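Local coordinates for protein putative zinc protease (Bordetella pertussis, PDB 3IH6) that probably serves as part of a zinc-dependent metalloendopeptidase of the peptidase M16 family, this chain being a piece that matches the family's inactive domain, at residues S56-H61 and K114-E119; G74-Q79 and G83-G88; A89-Q92 and D96-K99; A131-Y136 and L160-V165. All blocks are in the same frame, centred on the assembly; numbering follows the deposited sequence.

Contact 1. Residues S56-H61 and K114-E119; sequences SSRLYH and KPFSQE
R58, the first residue of helix 58-63, reaches with its guanidinium into the turn K114-P115-F116, just ahead of helix 118-136. K114 O lies end-on in the guanidinium plane and is gripped twice: R58 NH1 donates to it at 2.6 Å and fairly straight (153°), and R58 NH2 at 2.9 Å but from above the carbonyl plane. R58 NH2 also gives a weak bond to P115 O at 3.0 Å, so three N-H contacts fix the rotation of the group. A bend at chi2 (-60°) turns the R58 chain toward these carbonyls. On the packed side, F116 CD2 lies over one guanidinium face, 4.3 Å from R58 NH2, and its ring continues inward onto A47 and I50 of helix 39-52 and L170 and A177 of helix 170-180. The opposite side is looser: the exposed side chain of K114 curls back over the other face, bringing NZ to 4.2 Å from R58 NH1 without bonding to it. Both helices are capped at this junction: S57 OG accepts from Y60 N at 3.2 Å, and S117 OG from E120 N. E119 OE2 of helix 118-136 bonds S56 OG of the second subunit. R58 NE forms a salt bridge with E120, which probably offsets the arginine charge beside that lysine. The arginine thus ties helix 58-63 to the entry of helix 118-136, its positive group met by two carbonyl oxygens and a carboxylate.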
loop_
_atom_site.group_PDB
_atom_site.type_symbol
_atom_site.label_atom_id
_atom_site.label_comp_id
_atom_site.label_asym_id
_atom_site.label_seq_id
_atom_site.Cartn_x
_atom_site.Cartn_y
_atom_site.Cartn_z
ATOM N N SER E 56 11.694 23.975 6.076
ATOM C CA SER E 56 11.935 24.569 7.409
ATOM C C SER E 56 13.021 23.892 8.256
ATOM O O SER E 56 13.416 24.447 9.290
ATOM C CB SER E 56 10.662 24.527 8.241
ATOM O OG SER E 56 9.704 25.393 7.702
ATOM N N SER E 57 13.483 22.716 7.832
ATOM C CA SER E 57 14.451 21.935 8.600
ATOM C C SER E 57 15.809 22.686 8.668
ATOM O O SER E 57 16.090 23.485 7.800
ATOM C CB SER E 57 14.656 20.589 7.939
ATOM O OG SER E 57 15.370 20.769 6.721
ATOM N N ARG E 58 16.649 22.387 9.653
ATOM C CA ARG E 58 17.887 23.141 9.868
ATOM C C ARG E 58 18.820 22.944 8.669
ATOM O O ARG E 58 19.332 23.919 8.096
ATOM C CB ARG E 58 18.580 22.748 11.192
ATOM C CG ARG E 58 17.786 23.016 12.503
ATOM C CD ARG E 58 17.459 24.544 12.679
ATOM N NE ARG E 58 16.857 24.914 13.972
ATOM C CZ ARG E 58 17.558 25.184 15.076
ATOM N NH1 ARG E 58 18.887 25.099 15.078
ATOM N NH2 ARG E 58 16.939 25.496 16.200
ATOM N N LEU E 59 19.025 21.689 8.271
ATOM C CA LEU E 59 19.826 21.388 7.093
ATOM C C LEU E 59 19.322 22.095 5.819
ATOM O O LEU E 59 20.114 22.724 5.091
ATOM C CB LEU E 59 19.981 19.875 6.880
ATOM C CG LEU E 59 20.788 19.147 7.974
ATOM C CD1 LEU E 59 20.715 17.584 7.830
ATOM C CD2 LEU E 59 22.213 19.596 7.946
ATOM N N TYR E 60 18.036 21.962 5.536
ATOM C CA TYR E 60 17.521 22.524 4.314
ATOM C C TYR E 60 17.828 24.007 4.275
ATOM O O TYR E 60 18.383 24.490 3.296
ATOM C CB TYR E 60 16.024 22.248 4.138
ATOM C CG TYR E 60 15.458 22.655 2.770
ATOM C CD1 TYR E 60 15.250 21.690 1.777
ATOM C CD2 TYR E 60 15.092 23.999 2.485
ATOM C CE1 TYR E 60 14.733 22.020 0.510
ATOM C CE2 TYR E 60 14.547 24.353 1.198
ATOM C CZ TYR E 60 14.361 23.330 0.242
ATOM O OH TYR E 60 13.839 23.612 -0.981
ATOM N N HIS E 61 17.521 24.710 5.357
ATOM C CA HIS E 61 17.732 26.145 5.390
ATOM C C HIS E 61 19.211 26.568 5.250
ATOM O O HIS E 61 19.503 27.600 4.657
ATOM C CB HIS E 61 17.152 26.735 6.673
ATOM C CG HIS E 61 17.014 28.213 6.616
ATOM N ND1 HIS E 61 16.001 28.828 5.915
ATOM C CD2 HIS E 61 17.779 29.204 7.128
ATOM C CE1 HIS E 61 16.142 30.136 6.009
ATOM N NE2 HIS E 61 17.219 30.390 6.730
ATOM N N LYS E 114 22.313 27.036 18.838
ATOM C CA LYS E 114 21.149 27.252 18.002
ATOM C C LYS E 114 19.982 26.281 18.363
ATOM O O LYS E 114 19.539 25.524 17.509
ATOM C CB LYS E 114 21.567 27.069 16.531
ATOM C CG LYS E 114 20.941 28.074 15.570
ATOM C CD LYS E 114 21.550 27.929 14.168
ATOM C CE LYS E 114 20.954 28.929 13.170
ATOM N NZ LYS E 114 19.481 28.771 13.077
ATOM N N PRO E 115 19.496 26.313 19.623
ATOM C CA PRO E 115 18.622 25.294 20.232
ATOM C C PRO E 115 17.254 25.142 19.554
ATOM O O PRO E 115 16.662 26.112 19.116
ATOM C CB PRO E 115 18.404 25.812 21.648
ATOM C CG PRO E 115 18.523 27.281 21.533
ATOM C CD PRO E 115 19.588 27.518 20.473
ATOM N N PHE E 116 16.779 23.913 19.461
ATOM C CA PHE E 116 15.437 23.643 18.995
ATOM C C PHE E 116 14.383 24.564 19.656
ATOM O O PHE E 116 14.440 24.848 20.875
ATOM C CB PHE E 116 15.100 22.169 19.279
ATOM C CG PHE E 116 16.001 21.182 18.560
ATOM C CD1 PHE E 116 16.454 20.035 19.203
ATOM C CD2 PHE E 116 16.392 21.392 17.234
ATOM C CE1 PHE E 116 17.282 19.108 18.532
ATOM C CE2 PHE E 116 17.255 20.463 16.556
ATOM C CZ PHE E 116 17.693 19.347 17.202
ATOM N N SER E 117 13.423 25.008 18.842
ATOM C CA SER E 117 12.263 25.736 19.312
ATOM C C SER E 117 11.182 24.741 19.723
ATOM O O SER E 117 11.198 23.577 19.264
ATOM C CB SER E 117 11.709 26.581 18.181
ATOM O OG SER E 117 11.118 25.724 17.200
ATOM N N GLN E 118 10.233 25.209 20.543
ATOM C CA GLN E 118 9.076 24.395 20.979
ATOM C C GLN E 118 8.295 23.917 19.770
ATOM O O GLN E 118 7.932 22.727 19.687
ATOM C CB GLN E 118 8.138 25.179 21.928
ATOM C CG GLN E 118 7.076 24.342 22.664
ATOM C CD GLN E 118 7.611 23.041 23.247
ATOM O OE1 GLN E 118 8.701 22.990 23.822
ATOM N NE2 GLN E 118 6.858 21.960 23.056
ATOM N N GLU E 119 8.062 24.855 18.846
ATOM C CA GLU E 119 7.361 24.608 17.567
ATOM C C GLU E 119 8.053 23.538 16.710
ATOM O O GLU E 119 7.399 22.730 16.031
ATOM C CB GLU E 119 7.267 25.941 16.787
ATOM C CG GLU E 119 6.482 25.887 15.463
ATOM C CD GLU E 119 6.421 27.243 14.757
ATOM O OE1 GLU E 119 6.675 28.264 15.427
ATOM O OE2 GLU E 119 6.121 27.303 13.537
#

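Contact 2. Residues G74-Q79 and G83-G88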
loop_
_atom_site.group_PDB
_atom_site.type_symbol
_atom_site.label_atom_id
_atom_site.label_comp_id
_atom_site.label_asym_id
_atom_site.label_seq_id
_atom_site.Cartn_x
_atom_site.Cartn_y
_atom_site.Cartn_z
ATOM N N GLY E 74 18.094 12.914 6.176
ATOM C CA GLY E 74 18.403 12.503 7.544
ATOM C C GLY E 74 17.606 11.241 7.869
ATOM O O GLY E 74 16.368 11.237 7.754
ATOM N N PHE E 75 18.308 10.183 8.272
ATOM C CA PHE E 75 17.676 8.880 8.634
ATOM C C PHE E 75 18.291 8.301 9.899
ATOM O O PHE E 75 19.496 8.376 10.089
ATOM C CB PHE E 75 17.851 7.813 7.524
ATOM C CG PHE E 75 17.482 8.273 6.154
ATOM C CD1 PHE E 75 18.458 8.772 5.287
ATOM C CD2 PHE E 75 16.164 8.193 5.705
ATOM C CE1 PHE E 75 18.114 9.187 3.988
ATOM C CE2 PHE E 75 15.813 8.623 4.424
ATOM C CZ PHE E 75 16.794 9.126 3.568
ATOM N N THR E 76 17.467 7.758 10.783
ATOM C CA THR E 76 17.981 6.965 11.884
ATOM C C THR E 76 17.765 5.481 11.492
ATOM O O THR E 76 16.716 5.110 11.005
ATOM C CB THR E 76 17.402 7.374 13.263
ATOM O OG1 THR E 76 15.987 7.314 13.227
ATOM C CG2 THR E 76 17.795 8.819 13.636
HETATM N N MSE E 77 18.817 4.680 11.627
HETATM C CA MSE E 77 18.823 3.317 11.126
HETATM C C MSE E 77 19.262 2.398 12.256
HETATM O O MSE E 77 20.459 2.114 12.400
HETATM C CB MSE E 77 19.755 3.181 9.904
HETATM C CG MSE E 77 19.299 4.007 8.677
HETATM SE SE MSE E 77 20.647 4.214 7.246
HETATM C CE MSE E 77 21.986 5.033 8.337
ATOM N N ASP E 78 18.307 1.954 13.066
ATOM C CA ASP E 78 18.632 1.060 14.196
ATOM C C ASP E 78 18.561 -0.447 13.906
ATOM O O ASP E 78 18.827 -1.246 14.808
ATOM C CB ASP E 78 17.816 1.396 15.451
ATOM C CG ASP E 78 18.440 0.840 16.732
ATOM O OD1 ASP E 78 19.698 0.826 16.821
ATOM O OD2 ASP E 78 17.680 0.421 17.657
ATOM N N GLN E 79 18.218 -0.833 12.675
ATOM C CA GLN E 79 18.311 -2.239 12.237
ATOM C C GLN E 79 19.782 -2.648 12.019
ATOM O O GLN E 79 20.094 -3.835 11.934
ATOM C CB GLN E 79 17.459 -2.505 10.963
ATOM N N GLY E 83 23.879 0.952 15.536
ATOM C CA GLY E 83 22.766 1.798 15.030
ATOM C C GLY E 83 23.322 3.148 14.613
ATOM O O GLY E 83 24.140 3.694 15.313
ATOM N N LEU E 84 22.895 3.665 13.465
ATOM C CA LEU E 84 23.504 4.826 12.833
ATOM C C LEU E 84 22.504 5.890 12.420
ATOM O O LEU E 84 21.363 5.580 12.004
ATOM C CB LEU E 84 24.342 4.425 11.612
ATOM C CG LEU E 84 25.553 3.482 11.676
ATOM C CD1 LEU E 84 26.209 3.268 10.253
ATOM C CD2 LEU E 84 26.621 3.936 12.701
ATOM N N ALA E 85 22.921 7.156 12.572
ATOM C CA ALA E 85 22.125 8.264 12.071
ATOM C C ALA E 85 22.924 8.759 10.893
ATOM O O ALA E 85 24.154 8.913 10.991
ATOM C CB ALA E 85 21.955 9.370 13.115
HETATM N N MSE E 86 22.230 9.000 9.783
HETATM C CA MSE E 86 22.855 9.480 8.591
HETATM C C MSE E 86 22.223 10.775 8.068
HETATM O O MSE E 86 21.039 10.805 7.737
HETATM C CB MSE E 86 22.769 8.397 7.509
HETATM C CG MSE E 86 23.588 8.713 6.386
HETATM SE SE MSE E 86 23.258 7.485 4.942
HETATM C CE MSE E 86 24.731 8.123 3.903
ATOM N N PHE E 87 23.029 11.828 7.969
ATOM C CA PHE E 87 22.582 13.069 7.370
ATOM C C PHE E 87 23.377 13.296 6.112
ATOM O O PHE E 87 24.540 12.880 5.999
ATOM C CB PHE E 87 22.736 14.246 8.330
ATOM C CG PHE E 87 22.004 14.050 9.637
ATOM C CD1 PHE E 87 20.645 14.305 9.729
ATOM C CD2 PHE E 87 22.665 13.560 10.754
ATOM C CE1 PHE E 87 19.965 14.094 10.907
ATOM C CE2 PHE E 87 21.969 13.360 11.987
ATOM C CZ PHE E 87 20.631 13.614 12.048
ATOM N N GLY E 88 22.764 13.947 5.133
ATOM C CA GLY E 88 23.559 14.272 3.958
ATOM C C GLY E 88 22.946 15.331 3.099
ATOM O O GLY E 88 21.883 15.863 3.413
#
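The F87 ring meets G74 obliquely, its CD1 3.6 Å from G74 CA, and the F75 ring stands oblique to M86 O, which is 4.1 Å from F75 CD1. Beyond these strands F87 packs on A48 and L51 of helix 39-52 and on Y31, while F75 covers N2 and Y4 of strand 2-6 and P139 of the third subunit. G74 and F87 form a non-hydrogen-bonded antiparallel pair, which sets the ring beside the glycine backbone. The two segments are the arms of a beta hairpin inside the five-stranded antiparallel sheet; the short-segment axes (74-77 and 84-88) approach to 4.6 Å, their N-to-C directions 167° apart. Its hydrogen-bonded pairs are F75-M86 and M77-L84. F75 N gives to M86 O at 2.9 Å and M86 N returns to F75 O; M77 N gives to L84 O at 2.7 Å and L84 N returns to M77 O. T76 and A85 share the helix-facing side with F87, and T76 OG1 bonds S1 N. On the other side lie F75, L84 and the selenomethionines M77 and M86. A turn at chi3 (-58°) folds the M77 methyl back across the strand gap, so M77 CE touches M86 CB at 3.6 Å and L84 CB at 4.1 Å. I150 of the third subunit packs on M77 and L84, and its W155 on M86.

Contact 3. Residues A89-Q92 and D96-K99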
loop_
_atom_site.group_PDB
_atom_site.type_symbol
_atom_site.label_atom_id
_atom_site.label_comp_id
_atom_site.label_asym_id
_atom_site.label_seq_id
_atom_site.Cartn_x
_atom_site.Cartn_y
_atom_site.Cartn_z
ATOM N N ALA E 89 23.634 15.664 2.015
ATOM C CA ALA E 89 23.130 16.670 1.098
ATOM C C ALA E 89 23.325 16.191 -0.303
ATOM O O ALA E 89 24.301 15.498 -0.600
ATOM C CB ALA E 89 23.799 18.063 1.317
ATOM N N GLN E 90 22.372 16.563 -1.152
ATOM C CA GLN E 90 22.374 16.230 -2.550
ATOM C C GLN E 90 22.931 17.449 -3.285
ATOM O O GLN E 90 22.438 18.559 -3.094
ATOM C CB GLN E 90 20.920 15.982 -2.958
ATOM C CG GLN E 90 20.739 15.046 -4.121
ATOM C CD GLN E 90 19.276 14.887 -4.530
ATOM O OE1 GLN E 90 18.417 15.695 -4.175
ATOM N NE2 GLN E 90 18.998 13.846 -5.284
ATOM N N LEU E 91 23.947 17.249 -4.115
ATOM C CA LEU E 91 24.550 18.328 -4.873
ATOM C C LEU E 91 24.271 18.302 -6.384
ATOM O O LEU E 91 23.920 17.283 -6.977
ATOM C CB LEU E 91 26.062 18.392 -4.614
ATOM C CG LEU E 91 26.555 19.102 -3.347
ATOM C CD1 LEU E 91 25.883 18.601 -2.081
ATOM C CD2 LEU E 91 28.055 18.981 -3.201
ATOM N N GLN E 92 24.412 19.476 -6.976
ATOM C CA GLN E 92 24.338 19.703 -8.396
ATOM C C GLN E 92 25.770 19.598 -8.850
ATOM O O GLN E 92 26.678 19.798 -8.034
ATOM C CB GLN E 92 23.876 21.144 -8.594
ATOM C CG GLN E 92 23.383 21.539 -9.957
ATOM C CD GLN E 92 22.136 22.382 -9.839
ATOM O OE1 GLN E 92 21.502 22.400 -8.775
ATOM N NE2 GLN E 92 21.762 23.079 -10.921
ATOM N N ASP E 96 30.598 22.951 -4.564
ATOM C CA ASP E 96 31.733 22.527 -3.754
ATOM C C ASP E 96 31.254 21.519 -2.733
ATOM O O ASP E 96 30.454 21.843 -1.855
ATOM C CB ASP E 96 32.366 23.730 -3.045
ATOM C CG ASP E 96 33.647 23.378 -2.306
ATOM O OD1 ASP E 96 33.617 22.542 -1.388
ATOM O OD2 ASP E 96 34.694 23.965 -2.633
ATOM N N GLN E 97 31.757 20.298 -2.856
ATOM C CA GLN E 97 31.357 19.216 -1.979
ATOM C C GLN E 97 31.912 19.390 -0.584
ATOM O O GLN E 97 31.236 19.050 0.370
ATOM C CB GLN E 97 31.779 17.868 -2.531
ATOM C CG GLN E 97 31.487 17.698 -4.012
ATOM C CD GLN E 97 32.163 16.478 -4.574
ATOM O OE1 GLN E 97 33.030 15.876 -3.924
ATOM N NE2 GLN E 97 31.773 16.094 -5.786
ATOM N N ASP E 98 33.123 19.932 -0.466
ATOM C CA ASP E 98 33.697 20.175 0.859
ATOM C C ASP E 98 32.991 21.305 1.598
ATOM O O ASP E 98 32.787 21.219 2.790
ATOM C CB ASP E 98 35.198 20.445 0.759
ATOM C CG ASP E 98 35.943 19.279 0.159
ATOM O OD1 ASP E 98 35.756 18.144 0.632
ATOM O OD2 ASP E 98 36.706 19.493 -0.805
ATOM N N LYS E 99 32.605 22.355 0.885
ATOM C CA LYS E 99 31.886 23.451 1.519
ATOM C C LYS E 99 30.488 23.013 1.935
ATOM O O LYS E 99 29.979 23.482 2.956
ATOM C CB LYS E 99 31.837 24.689 0.620
ATOM C CG LYS E 99 31.127 25.864 1.275
ATOM C CD LYS E 99 31.377 27.172 0.549
ATOM C CE LYS E 99 30.604 28.313 1.207
ATOM N NZ LYS E 99 30.729 28.308 2.704
#
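L91, just past the end of strand 84-90, meets Q97, the first residue of helix 97-109. Its CB bond points toward the helix, and from CG the side chain forks in two directions. CD1 turns back along its own strand to lie 4.0 Å from A89 CB, the residue two positions earlier on the same side. CD2 makes the contact: it sits 3.5 Å from Q97 CA, with Q97 CG at 3.8 Å and Q97 CB at 3.9 Å, and it also brushes D96 O at 4.0 Å. One methyl thus rests against the start of the helix, touching backbone and the root of a side chain together, by van der Waals packing alone. With CG beside its backbone N (chi1 -45°), Q97 runs past the leucine obliquely and carries its amide onward. D96 caps the helix, OD1 accepting from K99 N over a modelled length too short to be trusted, while its CB points away from L91. The leucine packs strand end against helix start across the short connection between them. Around it, A89 and L91 pair by backbone with V27 and P25, Q97 packs on V27, P25 and I192, and D98 forms a salt bridge with R190 of strand 187-191, joining the helix start to the sheet on its far edge.

Contact 4. Residues A131-Y136 and L160-V165; sequences AWQQTY and LQRDRV
Helices 118-136 and 157-167 come close where W132 CA and R162 CA lie 7.3 Å apart. The R162 side chain crosses the W132 indole at about a right angle, over one face: CG sits over the five-membered ring, 3.5 Å from its centroid, and the guanidinium lies flat over the six-membered ring, centres 4.3 Å apart and planes at 15°. The cation-pi contact is off-centre, R162 CZ standing above the rim atoms CH2 and CZ3 of W132, CH2 at 3.9 Å. With CG opposite the backbone N (chi1 -161°), the R162 chain leaves toward the indole, and bends at chi2 and chi3 keep it over the rings. Y136 CB lies against the opposite indole face, toward its rim, while W132 NE1 donates to F158 O. The Q133 amide stands steeply to the guanidinium, and a water joins the two, accepting from Q133 NE2 at 2.7 Å and from R162 NH2 at 3.2 Å in the guanidinium plane. D163 OD1 is a distant charge partner, 3.8 Å from R162 NE and well out of its plane; D163 OD1 also forms a salt bridge with R166. The arginine charge is probably stabilised by the indole pi face and the water, with a weaker pull from D163.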
loop_
_atom_site.group_PDB
_atom_site.type_symbol
_atom_site.label_atom_id
_atom_site.label_comp_id
_atom_site.label_asym_id
_atom_site.label_seq_id
_atom_site.Cartn_x
_atom_site.Cartn_y
_atom_site.Cartn_z
ATOM N N ALA E 131 2.710 8.525 12.438
ATOM C CA ALA E 131 3.305 7.284 11.887
ATOM C C ALA E 131 2.976 6.139 12.828
ATOM O O ALA E 131 2.529 5.088 12.373
ATOM C CB ALA E 131 4.805 7.418 11.708
ATOM N N TRP E 132 3.105 6.398 14.133
ATOM C CA TRP E 132 2.819 5.418 15.178
ATOM C C TRP E 132 1.359 4.926 15.168
ATOM O O TRP E 132 1.125 3.734 15.294
ATOM C CB TRP E 132 3.205 5.922 16.586
ATOM C CG TRP E 132 3.179 4.780 17.613
ATOM C CD1 TRP E 132 4.240 3.975 17.995
ATOM C CD2 TRP E 132 2.035 4.280 18.322
ATOM N NE1 TRP E 132 3.826 3.042 18.907
ATOM C CE2 TRP E 132 2.474 3.198 19.116
ATOM C CE3 TRP E 132 0.683 4.649 18.372
ATOM C CZ2 TRP E 132 1.608 2.495 19.961
ATOM C CZ3 TRP E 132 -0.175 3.936 19.201
ATOM C CH2 TRP E 132 0.295 2.866 19.977
ATOM N N GLN E 133 0.409 5.850 15.013
ATOM C CA GLN E 133 -1.017 5.537 15.016
ATOM C C GLN E 133 -1.359 4.746 13.769
ATOM O O GLN E 133 -2.251 3.910 13.786
ATOM C CB GLN E 133 -1.870 6.816 15.047
ATOM C CG GLN E 133 -1.920 7.596 16.389
ATOM C CD GLN E 133 -2.316 6.728 17.615
ATOM O OE1 GLN E 133 -3.035 5.726 17.492
ATOM N NE2 GLN E 133 -1.837 7.135 18.807
ATOM N N GLN E 134 -0.648 5.026 12.683
ATOM C CA GLN E 134 -0.897 4.285 11.439
ATOM C C GLN E 134 -0.414 2.858 11.574
ATOM O O GLN E 134 -1.084 1.926 11.093
ATOM C CB GLN E 134 -0.290 4.991 10.218
ATOM C CG GLN E 134 -1.135 6.159 9.766
ATOM C CD GLN E 134 -0.402 7.100 8.830
ATOM O OE1 GLN E 134 0.424 6.675 8.036
ATOM N NE2 GLN E 134 -0.713 8.387 8.915
ATOM N N THR E 135 0.727 2.681 12.242
ATOM C CA THR E 135 1.242 1.352 12.542
ATOM C C THR E 135 0.306 0.566 13.431
ATOM O O THR E 135 -0.070 -0.557 13.112
ATOM C CB THR E 135 2.607 1.421 13.219
ATOM O OG1 THR E 135 3.569 1.793 12.237
ATOM C CG2 THR E 135 2.995 0.076 13.793
ATOM N N TYR E 136 -0.083 1.188 14.539
ATOM C CA TYR E 136 -0.906 0.551 15.568
ATOM C C TYR E 136 -2.311 0.103 15.082
ATOM O O TYR E 136 -2.868 -0.917 15.576
ATOM C CB TYR E 136 -0.947 1.500 16.784
ATOM C CG TYR E 136 -1.940 1.124 17.850
ATOM C CD1 TYR E 136 -1.679 0.071 18.731
ATOM C CD2 TYR E 136 -3.149 1.823 17.978
ATOM C CE1 TYR E 136 -2.598 -0.274 19.724
ATOM C CE2 TYR E 136 -4.067 1.485 18.958
ATOM C CZ TYR E 136 -3.788 0.439 19.831
ATOM O OH TYR E 136 -4.713 0.103 20.803
ATOM N N LEU E 160 6.596 1.993 24.744
ATOM C CA LEU E 160 7.354 2.916 25.570
ATOM C C LEU E 160 7.883 4.081 24.744
ATOM O O LEU E 160 7.830 5.225 25.224
ATOM C CB LEU E 160 8.484 2.206 26.337
ATOM C CG LEU E 160 9.477 3.048 27.167
ATOM C CD1 LEU E 160 8.826 3.875 28.296
ATOM C CD2 LEU E 160 10.595 2.140 27.731
ATOM N N GLN E 161 8.351 3.799 23.510
ATOM C CA GLN E 161 8.899 4.835 22.630
ATOM C C GLN E 161 7.797 5.853 22.363
ATOM O O GLN E 161 8.029 7.058 22.450
ATOM C CB GLN E 161 9.486 4.281 21.300
ATOM C CG GLN E 161 10.738 3.335 21.354
ATOM C CD GLN E 161 11.956 3.878 22.112
ATOM O OE1 GLN E 161 11.824 4.633 23.067
ATOM N NE2 GLN E 161 13.166 3.451 21.696
ATOM N N ARG E 162 6.586 5.364 22.095
ATOM C CA ARG E 162 5.414 6.223 21.932
ATOM C C ARG E 162 5.203 7.120 23.147
ATOM O O ARG E 162 4.979 8.332 22.994
ATOM C CB ARG E 162 4.153 5.372 21.684
ATOM C CG ARG E 162 2.987 6.127 21.060
ATOM C CD ARG E 162 2.044 6.670 22.092
ATOM N NE ARG E 162 1.355 5.570 22.745
ATOM C CZ ARG E 162 0.037 5.472 22.853
ATOM N NH1 ARG E 162 -0.492 4.412 23.461
ATOM N NH2 ARG E 162 -0.741 6.438 22.382
ATOM N N ASP E 163 5.275 6.534 24.349
ATOM C CA ASP E 163 5.023 7.300 25.566
ATOM C C ASP E 163 6.076 8.368 25.778
ATOM O O ASP E 163 5.749 9.501 26.125
ATOM C CB ASP E 163 4.884 6.408 26.809
ATOM C CG ASP E 163 3.534 5.681 26.855
ATOM O OD1 ASP E 163 2.525 6.231 26.338
ATOM O OD2 ASP E 163 3.501 4.552 27.391
ATOM N N ARG E 164 7.328 7.998 25.533
ATOM C CA ARG E 164 8.471 8.914 25.637
ATOM C C ARG E 164 8.362 10.060 24.637
ATOM O O ARG E 164 8.742 11.166 24.928
ATOM C CB ARG E 164 9.752 8.153 25.364
ATOM C CG ARG E 164 10.186 7.260 26.513
ATOM C CD ARG E 164 11.291 6.326 26.077
ATOM N NE ARG E 164 11.912 5.725 27.263
ATOM C CZ ARG E 164 12.816 4.746 27.260
ATOM N NH1 ARG E 164 13.246 4.196 26.124
ATOM N NH2 ARG E 164 13.277 4.303 28.410
ATOM N N VAL E 165 7.828 9.778 23.452
ATOM C CA VAL E 165 7.663 10.827 22.440
ATOM C C VAL E 165 6.551 11.793 22.834
ATOM O O VAL E 165 6.737 13.008 22.771
ATOM C CB VAL E 165 7.430 10.233 21.024
ATOM C CG1 VAL E 165 6.790 11.278 20.064
ATOM C CG2 VAL E 165 8.722 9.691 20.477
HETATM O O HOH W 1 -0.439 8.902 20.306
#

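Contacts 2 and 3 come one after the other along strand 84-90 and adjoin in sequence, with centres about 19 Å apart; both are nested inside the loop closed by contact 1. Contact 1 touches contact 2, L59 CD1 meeting F87 CD1 at 3.8 Å, so the short helix 58-63 packs on the sheet to which the hairpin contributes two strands. Contact 4 follows later in the chain but shares helix 118-136 with contact 1, about 23 Å between centres, and lies on the opposite side of the chain's centre from contact 3, about 35 Å away. Together they cover the alpha-beta build of this domain: sheet and strand-to-helix turn, the helix junction packed on it, and a helix pair beyond.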